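Local coordinates for protein glycoside transferase (Listeria monocytogenes, PDB 6R2M) that is an extracellular glycoside hydrolase that probably acts on the exopolysaccharide of Listeria monocytogenes and may have transferase activity, at residues 187-192 / 210-215; 243-248 / 258-263; 264-269 / 286-291. All coordinates share one frame; numbering follows the deposited sequence.

Interaction 1 of 3, residues 187-192 / 210-215; sequences DPFFTE and IDQMLI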
loop_
_atom_site.group_PDB
_atom_site.type_symbol
_atom_site.label_atom_id
_atom_site.label_comp_id
_atom_site.label_asym_id
_atom_site.label_seq_id
_atom_site.Cartn_x
_atom_site.Cartn_y
_atom_site.Cartn_z
ATOM N N ASP A 187 9.691 11.746 -16.278
ATOM C CA ASP A 187 9.804 12.695 -17.393
ATOM C C ASP A 187 8.503 12.927 -18.163
ATOM O O ASP A 187 8.476 12.784 -19.396
ATOM C CB ASP A 187 10.895 12.221 -18.356
ATOM C CG ASP A 187 11.375 13.322 -19.291
ATOM O OD1 ASP A 187 11.297 14.511 -18.911
ATOM O OD2 ASP A 187 11.815 12.992 -20.417
ATOM N N PRO A 188 7.412 13.338 -17.498
ATOM C CA PRO A 188 7.298 13.663 -16.070
ATOM C C PRO A 188 6.841 12.477 -15.216
ATOM O O PRO A 188 6.696 12.642 -14.007
ATOM C CB PRO A 188 6.247 14.777 -16.066
ATOM C CG PRO A 188 5.317 14.351 -17.165
ATOM C CD PRO A 188 6.166 13.658 -18.219
ATOM N N PHE A 189 6.623 11.315 -15.833
ATOM C CA PHE A 189 6.202 10.120 -15.120
ATOM C C PHE A 189 7.375 9.176 -14.917
ATOM O O PHE A 189 8.292 9.108 -15.737
ATOM C CB PHE A 189 5.092 9.397 -15.878
ATOM C CG PHE A 189 3.936 10.280 -16.223
ATOM C CD1 PHE A 189 3.055 10.710 -15.232
ATOM C CD2 PHE A 189 3.718 10.672 -17.540
ATOM C CE1 PHE A 189 1.977 11.530 -15.549
ATOM C CE2 PHE A 189 2.636 11.490 -17.861
ATOM C CZ PHE A 189 1.770 11.912 -16.858
ATOM N N PHE A 190 7.320 8.437 -13.814
ATOM C CA PHE A 190 8.356 7.461 -13.506
ATOM C C PHE A 190 8.242 6.255 -14.429
ATOM O O PHE A 190 7.135 5.786 -14.723
ATOM C CB PHE A 190 8.219 6.965 -12.071
ATOM C CG PHE A 190 8.525 7.989 -11.028
ATOM C CD1 PHE A 190 9.823 8.203 -10.608
ATOM C CD2 PHE A 190 7.494 8.708 -10.414
ATOM C CE1 PHE A 190 10.099 9.128 -9.617
ATOM C CE2 PHE A 190 7.770 9.643 -9.427
ATOM C CZ PHE A 190 9.063 9.848 -9.026
ATOM N N THR A 191 9.397 5.732 -14.850
ATOM C CA THR A 191 9.457 4.378 -15.390
ATOM C C THR A 191 9.179 3.403 -14.259
ATOM O O THR A 191 9.929 3.369 -13.278
ATOM C CB THR A 191 10.836 4.084 -15.967
ATOM O OG1 THR A 191 11.821 4.474 -15.007
ATOM C CG2 THR A 191 11.061 4.825 -17.262
ATOM N N GLU A 192 8.125 2.607 -14.390
ATOM C CA GLU A 192 7.665 1.830 -13.248
ATOM C C GLU A 192 8.435 0.540 -13.034
ATOM O O GLU A 192 8.370 -0.018 -11.932
ATOM C CB GLU A 192 6.187 1.473 -13.410
ATOM C CG GLU A 192 5.278 2.686 -13.509
ATOM C CD GLU A 192 4.932 3.058 -14.944
ATOM O OE1 GLU A 192 5.733 2.764 -15.857
ATOM O OE2 GLU A 192 3.842 3.640 -15.161
ATOM N N ILE A 210 -2.067 5.744 -9.214
ATOM C CA ILE A 210 -1.822 5.039 -7.954
ATOM C C ILE A 210 -0.377 4.568 -7.904
ATOM O O ILE A 210 0.345 4.804 -6.928
ATOM C CB ILE A 210 -2.779 3.845 -7.785
ATOM C CG1 ILE A 210 -4.216 4.330 -7.670
ATOM C CG2 ILE A 210 -2.363 3.016 -6.558
ATOM C CD1 ILE A 210 -5.215 3.170 -7.542
ATOM N N ASP A 211 0.062 3.883 -8.956
ATOM C CA ASP A 211 1.433 3.382 -8.977
ATOM C C ASP A 211 2.436 4.530 -9.006
ATOM O O ASP A 211 3.446 4.497 -8.287
ATOM C CB ASP A 211 1.621 2.448 -10.164
ATOM C CG ASP A 211 0.583 1.330 -10.183
ATOM O OD1 ASP A 211 0.140 0.938 -9.086
ATOM O OD2 ASP A 211 0.226 0.863 -11.276
ATOM N N GLN A 212 2.145 5.579 -9.782
ATOM C CA GLN A 212 3.040 6.729 -9.820
ATOM C C GLN A 212 3.172 7.380 -8.445
ATOM O O GLN A 212 4.275 7.768 -8.052
ATOM C CB GLN A 212 2.557 7.744 -10.850
ATOM C CG GLN A 212 2.633 7.256 -12.307
ATOM C CD GLN A 212 4.061 7.237 -12.839
ATOM O OE1 GLN A 212 4.828 8.148 -12.559
ATOM N NE2 GLN A 212 4.415 6.203 -13.606
ATOM N N MET A 213 2.062 7.514 -7.698
ATOM C CA MET A 213 2.160 8.146 -6.383
ATOM C C MET A 213 2.972 7.283 -5.430
ATOM O O MET A 213 3.751 7.801 -4.622
ATOM C CB MET A 213 0.767 8.400 -5.785
ATOM C CG MET A 213 -0.009 9.556 -6.407
ATOM S SD MET A 213 0.911 11.097 -6.543
ATOM C CE MET A 213 1.519 11.291 -4.859
ATOM N N LEU A 214 2.810 5.962 -5.509
ATOM C CA LEU A 214 3.587 5.101 -4.622
ATOM C C LEU A 214 5.082 5.210 -4.926
ATOM O O LEU A 214 5.906 5.221 -4.008
ATOM C CB LEU A 214 3.105 3.656 -4.736
ATOM C CG LEU A 214 1.721 3.436 -4.103
ATOM C CD1 LEU A 214 1.182 2.077 -4.493
ATOM C CD2 LEU A 214 1.816 3.573 -2.577
ATOM N N ILE A 215 5.452 5.307 -6.207
ATOM C CA ILE A 215 6.862 5.482 -6.560
ATOM C C ILE A 215 7.370 6.815 -6.043
ATOM O O ILE A 215 8.476 6.913 -5.498
ATOM C CB ILE A 215 7.062 5.371 -8.085
ATOM C CG1 ILE A 215 6.614 3.999 -8.572
ATOM C CG2 ILE A 215 8.545 5.656 -8.467
ATOM C CD1 ILE A 215 6.442 3.926 -10.067
#
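Gln212, on helix 209-223, grips both hydrogen-bonding groups of the Phe190 backbone and so fastens the loop between helix 179-183 and strand 193-195 to that helix. Its OE1 accepts from Phe190 N at 2.8 Å, with the donor in the carbonyl plane on a lone pair. Its NE2 answers with a nearly straight bond (172°) to Phe190 O at 3.0 Å, an oxygen that lies almost in the amide plane. The Gln212 chain is bent at chi2 (-74°), which swings the carboxamide off the helix and out to the loop. NE2 also makes a weak bond to Glu192 OE2, 3.1 Å away, whose carboxylate plane stands steeply across the amide. The other oxygen of that carboxylate, OE1, is held by Ala202 N.

Apolar packing lies beside these bonds. Ile215 CG2 sits over one face of the Phe190 ring, 3.6 Å from its centroid, in a CH-pi contact. Gln212 OE1 lies at the edge of the same ring, 3.5 Å from Phe190 CD2. Further along, Ile215 CD1 rests on Glu192 CG at 3.8 Å. Helix 228-241 adds Phe230 against the Phe190 ring and Phe233 edge-to-face with Phe189.

The touching residues are all buried, so the amide supplies polar partners to loop backbone atoms where water would be scarce. Because one end must accept and the other donate, the two bonds to Phe190 also settle which way round the carboxamide is turned.

Interaction 2 of 3, residues 243-248 / 258-263; sequences KVYARY and ENESTA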
loop_
_atom_site.group_PDB
_atom_site.type_symbol
_atom_site.label_atom_id
_atom_site.label_comp_id
_atom_site.label_asym_id
_atom_site.label_seq_id
_atom_site.Cartn_x
_atom_site.Cartn_y
_atom_site.Cartn_z
ATOM N N LYS A 243 -7.636 19.244 -9.939
ATOM C CA LYS A 243 -7.782 17.799 -9.820
ATOM C C LYS A 243 -6.472 17.155 -10.238
ATOM O O LYS A 243 -5.646 17.768 -10.921
ATOM C CB LYS A 243 -8.895 17.236 -10.710
ATOM C CG LYS A 243 -10.290 17.777 -10.469
ATOM C CD LYS A 243 -11.247 17.170 -11.492
ATOM C CE LYS A 243 -12.670 17.627 -11.262
ATOM N NZ LYS A 243 -13.590 16.943 -12.209
ATOM N N VAL A 244 -6.312 15.890 -9.860
ATOM C CA VAL A 244 -5.329 15.005 -10.469
ATOM C C VAL A 244 -6.079 13.756 -10.907
ATOM O O VAL A 244 -6.829 13.170 -10.120
ATOM C CB VAL A 244 -4.173 14.663 -9.509
ATOM C CG1 VAL A 244 -3.220 13.646 -10.152
ATOM C CG2 VAL A 244 -3.397 15.928 -9.102
ATOM N N TYR A 245 -5.932 13.382 -12.167
ATOM C CA TYR A 245 -6.756 12.311 -12.698
ATOM C C TYR A 245 -6.145 10.945 -12.408
ATOM O O TYR A 245 -4.966 10.821 -12.064
ATOM C CB TYR A 245 -6.967 12.525 -14.194
ATOM C CG TYR A 245 -7.818 13.749 -14.440
ATOM C CD1 TYR A 245 -9.180 13.710 -14.214
ATOM C CD2 TYR A 245 -7.249 14.945 -14.854
ATOM C CE1 TYR A 245 -9.971 14.837 -14.426
ATOM C CE2 TYR A 245 -8.032 16.071 -15.074
ATOM C CZ TYR A 245 -9.385 16.006 -14.855
ATOM O OH TYR A 245 -10.163 17.127 -15.065
ATOM N N ALA A 246 -6.983 9.906 -12.541
ATOM C CA ALA A 246 -6.576 8.555 -12.171
ATOM C C ALA A 246 -5.542 7.968 -13.118
ATOM O O ALA A 246 -4.691 7.181 -12.681
ATOM C CB ALA A 246 -7.797 7.641 -12.115
ATOM N N ARG A 247 -5.617 8.291 -14.409
ATOM C CA ARG A 247 -4.710 7.718 -15.396
ATOM C C ARG A 247 -4.397 8.749 -16.465
ATOM O O ARG A 247 -5.275 9.522 -16.851
ATOM C CB ARG A 247 -5.307 6.482 -16.072
ATOM C CG ARG A 247 -5.485 5.288 -15.157
ATOM C CD ARG A 247 -6.358 4.255 -15.796
ATOM N NE ARG A 247 -6.415 3.028 -15.004
ATOM C CZ ARG A 247 -7.374 2.729 -14.137
ATOM N NH1 ARG A 247 -8.375 3.576 -13.930
ATOM N NH2 ARG A 247 -7.330 1.580 -13.470
ATOM N N TYR A 248 -3.153 8.739 -16.965
ATOM C CA TYR A 248 -2.740 9.668 -18.004
ATOM C C TYR A 248 -2.085 8.949 -19.178
ATOM O O TYR A 248 -1.495 7.871 -19.038
ATOM C CB TYR A 248 -1.753 10.719 -17.468
ATOM C CG TYR A 248 -2.351 11.746 -16.544
ATOM C CD1 TYR A 248 -2.555 11.459 -15.194
ATOM C CD2 TYR A 248 -2.690 13.006 -17.009
ATOM C CE1 TYR A 248 -3.096 12.394 -14.341
ATOM C CE2 TYR A 248 -3.241 13.953 -16.161
ATOM C CZ TYR A 248 -3.439 13.637 -14.828
ATOM O OH TYR A 248 -3.975 14.563 -13.967
ATOM N N GLU A 258 -11.687 11.577 -17.626
ATOM C CA GLU A 258 -11.729 12.479 -16.482
ATOM C C GLU A 258 -12.007 11.750 -15.173
ATOM O O GLU A 258 -12.253 12.403 -14.151
ATOM C CB GLU A 258 -12.741 13.603 -16.732
ATOM C CG GLU A 258 -12.283 14.465 -17.909
ATOM C CD GLU A 258 -12.911 15.849 -17.952
ATOM O OE1 GLU A 258 -13.638 16.217 -17.011
ATOM O OE2 GLU A 258 -12.667 16.575 -18.944
ATOM N N ASN A 259 -11.895 10.420 -15.158
ATOM C CA ASN A 259 -12.082 9.690 -13.909
ATOM C C ASN A 259 -11.029 10.081 -12.874
ATOM O O ASN A 259 -9.839 10.219 -13.183
ATOM C CB ASN A 259 -12.020 8.179 -14.160
ATOM C CG ASN A 259 -13.254 7.656 -14.861
ATOM O OD1 ASN A 259 -14.114 8.430 -15.285
ATOM N ND2 ASN A 259 -13.334 6.337 -15.010
ATOM N N GLU A 260 -11.475 10.269 -11.646
ATOM C CA GLU A 260 -10.577 10.488 -10.520
ATOM C C GLU A 260 -10.481 9.211 -9.693
ATOM O O GLU A 260 -11.306 8.304 -9.819
ATOM C CB GLU A 260 -11.068 11.654 -9.663
ATOM C CG GLU A 260 -10.886 13.018 -10.326
ATOM C CD GLU A 260 -11.751 14.105 -9.682
ATOM O OE1 GLU A 260 -12.939 14.204 -10.051
ATOM O OE2 GLU A 260 -11.255 14.838 -8.789
ATOM N N SER A 261 -9.449 9.141 -8.851
ATOM C CA SER A 261 -9.187 7.962 -8.031
ATOM C C SER A 261 -9.127 8.355 -6.566
ATOM O O SER A 261 -8.377 9.261 -6.194
ATOM C CB SER A 261 -7.875 7.289 -8.423
ATOM O OG SER A 261 -7.377 6.493 -7.341
ATOM N N THR A 262 -9.924 7.670 -5.739
ATOM C CA THR A 262 -9.859 7.899 -4.299
ATOM C C THR A 262 -8.457 7.633 -3.762
ATOM O O THR A 262 -7.902 8.446 -3.012
ATOM C CB THR A 262 -10.891 7.023 -3.600
ATOM O OG1 THR A 262 -12.198 7.421 -4.019
ATOM C CG2 THR A 262 -10.790 7.181 -2.095
ATOM N N ALA A 263 -7.860 6.495 -4.143
ATOM C CA ALA A 263 -6.530 6.170 -3.636
ATOM C C ALA A 263 -5.498 7.214 -4.052
ATOM O O ALA A 263 -4.611 7.559 -3.263
ATOM C CB ALA A 263 -6.110 4.774 -4.097
HETATM O O HOH W 1 -13.625 14.227 -12.789
HETATM O O HOH W 2 -12.905 16.819 -14.673
HETATM O O HOH W 3 -7.487 11.192 -8.539
HETATM O O HOH W 4 -9.767 18.171 -18.042
HETATM O O HOH W 5 -8.443 9.262 -15.432
#
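Lys243 runs fully extended beyond CG, chi2 to chi4 all close to 180°, and Glu260 is extended too (chi2 162°); the two chains cross at about a right angle. The lysine methylenes pass across the carboxylate, CG lying 3.5 Å from Glu260 OE2, and the chain ends in a long salt bridge, NZ to Glu260 OE1 at 3.5 Å. Water 1 reinforces it, accepting from NZ and donating to Glu260 OE1 and to Glu258 O. Water 2 also accepts from NZ and donates to Glu258 OE1 while hydrogen-bonding Tyr245 OH.

The Tyr245 ring lies beside the Glu258 side chain, both pointing the same way, and its edge faces backbone: CD1 is 3.3 Å from Glu258 O. One direct backbone bond joins the segments, Ala246 N to Asn259 O at 2.9 Å. Ala246 CB packs on Ser261 CB (3.7 Å), and water 3 bridges Val244 O and Ser261 N. Within 243-248, Tyr245 N donates to Tyr248 OH at 2.9 Å, and that hydroxyl also bonds Glu237.

Glu260 OE2 has its own partners, Tyr265 OH and Lys290 NZ. Ser261 is the N-cap of helix 262-274, its OG taking Val264 N, and it leans on Ile210 of helix 209-223. The contact therefore ties the start of helix 262-274 to the lead-in of strand 247-249, which pairs antiparallel with strand 206-208.

Interaction 3 of 3, residues 264-269 / 286-291; sequences VYAFLT and ELLEKM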
loop_
_atom_site.group_PDB
_atom_site.type_symbol
_atom_site.label_atom_id
_atom_site.label_comp_id
_atom_site.label_asym_id
_atom_site.label_seq_id
_atom_site.Cartn_x
_atom_site.Cartn_y
_atom_site.Cartn_z
ATOM N N VAL A 264 -5.614 7.748 -5.273
ATOM C CA VAL A 264 -4.691 8.785 -5.728
ATOM C C VAL A 264 -4.765 10.007 -4.829
ATOM O O VAL A 264 -3.740 10.576 -4.448
ATOM C CB VAL A 264 -4.969 9.147 -7.195
ATOM C CG1 VAL A 264 -4.247 10.450 -7.545
ATOM C CG2 VAL A 264 -4.473 8.022 -8.079
ATOM N N TYR A 265 -5.975 10.421 -4.447
ATOM C CA TYR A 265 -6.048 11.577 -3.552
ATOM C C TYR A 265 -5.568 11.244 -2.145
ATOM O O TYR A 265 -4.984 12.111 -1.477
ATOM C CB TYR A 265 -7.470 12.126 -3.516
ATOM C CG TYR A 265 -7.825 12.881 -4.780
ATOM C CD1 TYR A 265 -6.932 13.797 -5.330
ATOM C CD2 TYR A 265 -9.051 12.693 -5.410
ATOM C CE1 TYR A 265 -7.240 14.494 -6.496
ATOM C CE2 TYR A 265 -9.381 13.402 -6.577
ATOM C CZ TYR A 265 -8.462 14.300 -7.106
ATOM O OH TYR A 265 -8.782 15.001 -8.251
ATOM N N ALA A 266 -5.789 10.013 -1.671
ATOM C CA ALA A 266 -5.240 9.643 -0.369
ATOM C C ALA A 266 -3.716 9.697 -0.389
ATOM O O ALA A 266 -3.088 10.273 0.514
ATOM C CB ALA A 266 -5.723 8.249 0.034
ATOM N N PHE A 267 -3.103 9.164 -1.447
ATOM C CA PHE A 267 -1.645 9.162 -1.512
ATOM C C PHE A 267 -1.088 10.551 -1.802
ATOM O O PHE A 267 -0.015 10.879 -1.297
ATOM C CB PHE A 267 -1.166 8.162 -2.555
ATOM C CG PHE A 267 -1.506 6.741 -2.216
ATOM C CD1 PHE A 267 -1.762 6.365 -0.911
ATOM C CD2 PHE A 267 -1.593 5.790 -3.213
ATOM C CE1 PHE A 267 -2.094 5.055 -0.604
ATOM C CE2 PHE A 267 -1.911 4.483 -2.925
ATOM C CZ PHE A 267 -2.168 4.107 -1.605
ATOM N N LEU A 268 -1.795 11.376 -2.589
ATOM C CA LEU A 268 -1.376 12.770 -2.761
ATOM C C LEU A 268 -1.375 13.518 -1.437
ATOM O O LEU A 268 -0.462 14.306 -1.161
ATOM C CB LEU A 268 -2.296 13.484 -3.743
ATOM C CG LEU A 268 -1.992 13.295 -5.211
ATOM C CD1 LEU A 268 -3.191 13.757 -6.007
ATOM C CD2 LEU A 268 -0.757 14.123 -5.563
ATOM N N THR A 269 -2.416 13.324 -0.628
ATOM C CA THR A 269 -2.487 13.984 0.664
ATOM C C THR A 269 -1.305 13.584 1.538
ATOM O O THR A 269 -0.639 14.444 2.127
ATOM C CB THR A 269 -3.826 13.650 1.313
ATOM O OG1 THR A 269 -4.866 14.170 0.469
ATOM C CG2 THR A 269 -3.932 14.263 2.699
ATOM N N GLU A 286 -9.395 17.845 0.716
ATOM C CA GLU A 286 -10.776 18.154 0.352
ATOM C C GLU A 286 -11.226 17.334 -0.853
ATOM O O GLU A 286 -12.393 16.930 -0.924
ATOM C CB GLU A 286 -10.934 19.645 0.073
ATOM C CG GLU A 286 -10.683 20.528 1.284
ATOM C CD GLU A 286 -11.066 21.973 1.033
ATOM O OE1 GLU A 286 -11.932 22.216 0.169
ATOM O OE2 GLU A 286 -10.497 22.868 1.697
ATOM N N LEU A 287 -10.317 17.063 -1.796
ATOM C CA LEU A 287 -10.663 16.217 -2.932
ATOM C C LEU A 287 -10.914 14.782 -2.488
ATOM O O LEU A 287 -11.797 14.103 -3.029
ATOM C CB LEU A 287 -9.555 16.288 -3.988
ATOM C CG LEU A 287 -9.571 17.594 -4.804
ATOM C CD1 LEU A 287 -8.254 17.819 -5.552
ATOM C CD2 LEU A 287 -10.727 17.568 -5.806
ATOM N N LEU A 288 -10.155 14.307 -1.501
ATOM C CA LEU A 288 -10.361 12.961 -0.974
ATOM C C LEU A 288 -11.709 12.854 -0.267
ATOM O O LEU A 288 -12.423 11.857 -0.421
ATOM C CB LEU A 288 -9.206 12.605 -0.025
ATOM C CG LEU A 288 -9.310 11.297 0.738
ATOM C CD1 LEU A 288 -9.330 10.175 -0.278
ATOM C CD2 LEU A 288 -8.160 11.118 1.745
ATOM N N GLU A 289 -12.083 13.881 0.494
ATOM C CA GLU A 289 -13.388 13.884 1.150
ATOM C C GLU A 289 -14.525 13.915 0.135
ATOM O O GLU A 289 -15.586 13.323 0.371
ATOM C CB GLU A 289 -13.465 15.074 2.119
ATOM C CG GLU A 289 -12.531 14.877 3.322
ATOM C CD GLU A 289 -12.240 16.147 4.095
ATOM O OE1 GLU A 289 -12.343 17.255 3.517
ATOM O OE2 GLU A 289 -11.894 16.030 5.292
ATOM N N LYS A 290 -14.308 14.557 -1.014
ATOM C CA LYS A 290 -15.341 14.647 -2.039
ATOM C C LYS A 290 -15.633 13.287 -2.666
ATOM O O LYS A 290 -16.784 12.986 -3.006
ATOM C CB LYS A 290 -14.905 15.669 -3.099
ATOM C CG LYS A 290 -15.734 15.656 -4.360
ATOM C CD LYS A 290 -15.163 16.515 -5.490
ATOM C CE LYS A 290 -13.852 15.971 -5.994
ATOM N NZ LYS A 290 -13.408 16.398 -7.365
ATOM N N MET A 291 -14.611 12.452 -2.834
ATOM C CA MET A 291 -14.826 11.142 -3.437
ATOM C C MET A 291 -15.799 10.319 -2.613
ATOM O O MET A 291 -15.764 10.335 -1.381
ATOM C CB MET A 291 -13.491 10.399 -3.567
ATOM C CG MET A 291 -12.439 11.199 -4.334
ATOM S SD MET A 291 -12.818 11.472 -6.082
ATOM C CE MET A 291 -13.816 12.898 -6.090
#
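Tyr265 crosses from helix 262-274 to helix 278-290, and Leu288, Leu287 and Met291 take turns along its side chain. CB packs on Leu288 CB at 3.9 Å. With CG beside the backbone N (chi1 -74°), the ring is laid over Leu287, whose CB stands right above its centre, 3.6 Å from the centroid and only 1° off the normal, a textbook CH-pi geometry. On the CD2 side, the edge of the ring meets Met291: CG lies 3.9 Å from Tyr265 CD2, and SD lies in the ring plane, 5.1 Å from the centroid, making an edge-on Met-aromatic contact. The bend of Met291 at chi2 (CA-CB-CG-SD) carries the sulfur to the ring edge. Farther out, CE1 touches Leu287 CD1 at 3.6 Å. The hydroxyl at the tip bonds Glu260, just before the helix, and the backbone N of Val244 in the loop leading into strand 247-249.

Next to the ring, Leu288 points its two methyls at Ala266, CD1 coming within 4.1 Å of Ala266 CB, and reaches on to Thr310 and Leu311 of helix 301-312. Thr269 OG1 donates to Tyr265 O at 2.8 Å, one turn back, while Thr269 N reaches that oxygen from the opposite face of the carbonyl plane.

The local axes come within 8.6 Å and run nearly antiparallel (157°). This is a close-packed helical hairpin, two successive helices joined by a short link, consistent with the paired helices of alpha/alpha-barrel glycosidases.

The three contacts follow one another along the chain, each closing before the next opens. Interactions 2 and 3 are neighbours, their centres about 10 Å apart, and share helix 262-274: one holds its start, the other its first turns. Interaction 1 lies about 14 Å from the centre of interaction 2 and 17 Å from that of interaction 3, yet helix 209-223 touches both, with Ile210 against Ser261 and Ala263, and Met213 against Phe267 and Leu268. Phe189 also packs on Tyr248, in the antiparallel pair of strands 206-208 and 247-249. Together they form a continuous band of packing from the loop before strand 193-195, through helices 209-223 and 262-274, to helix 278-290.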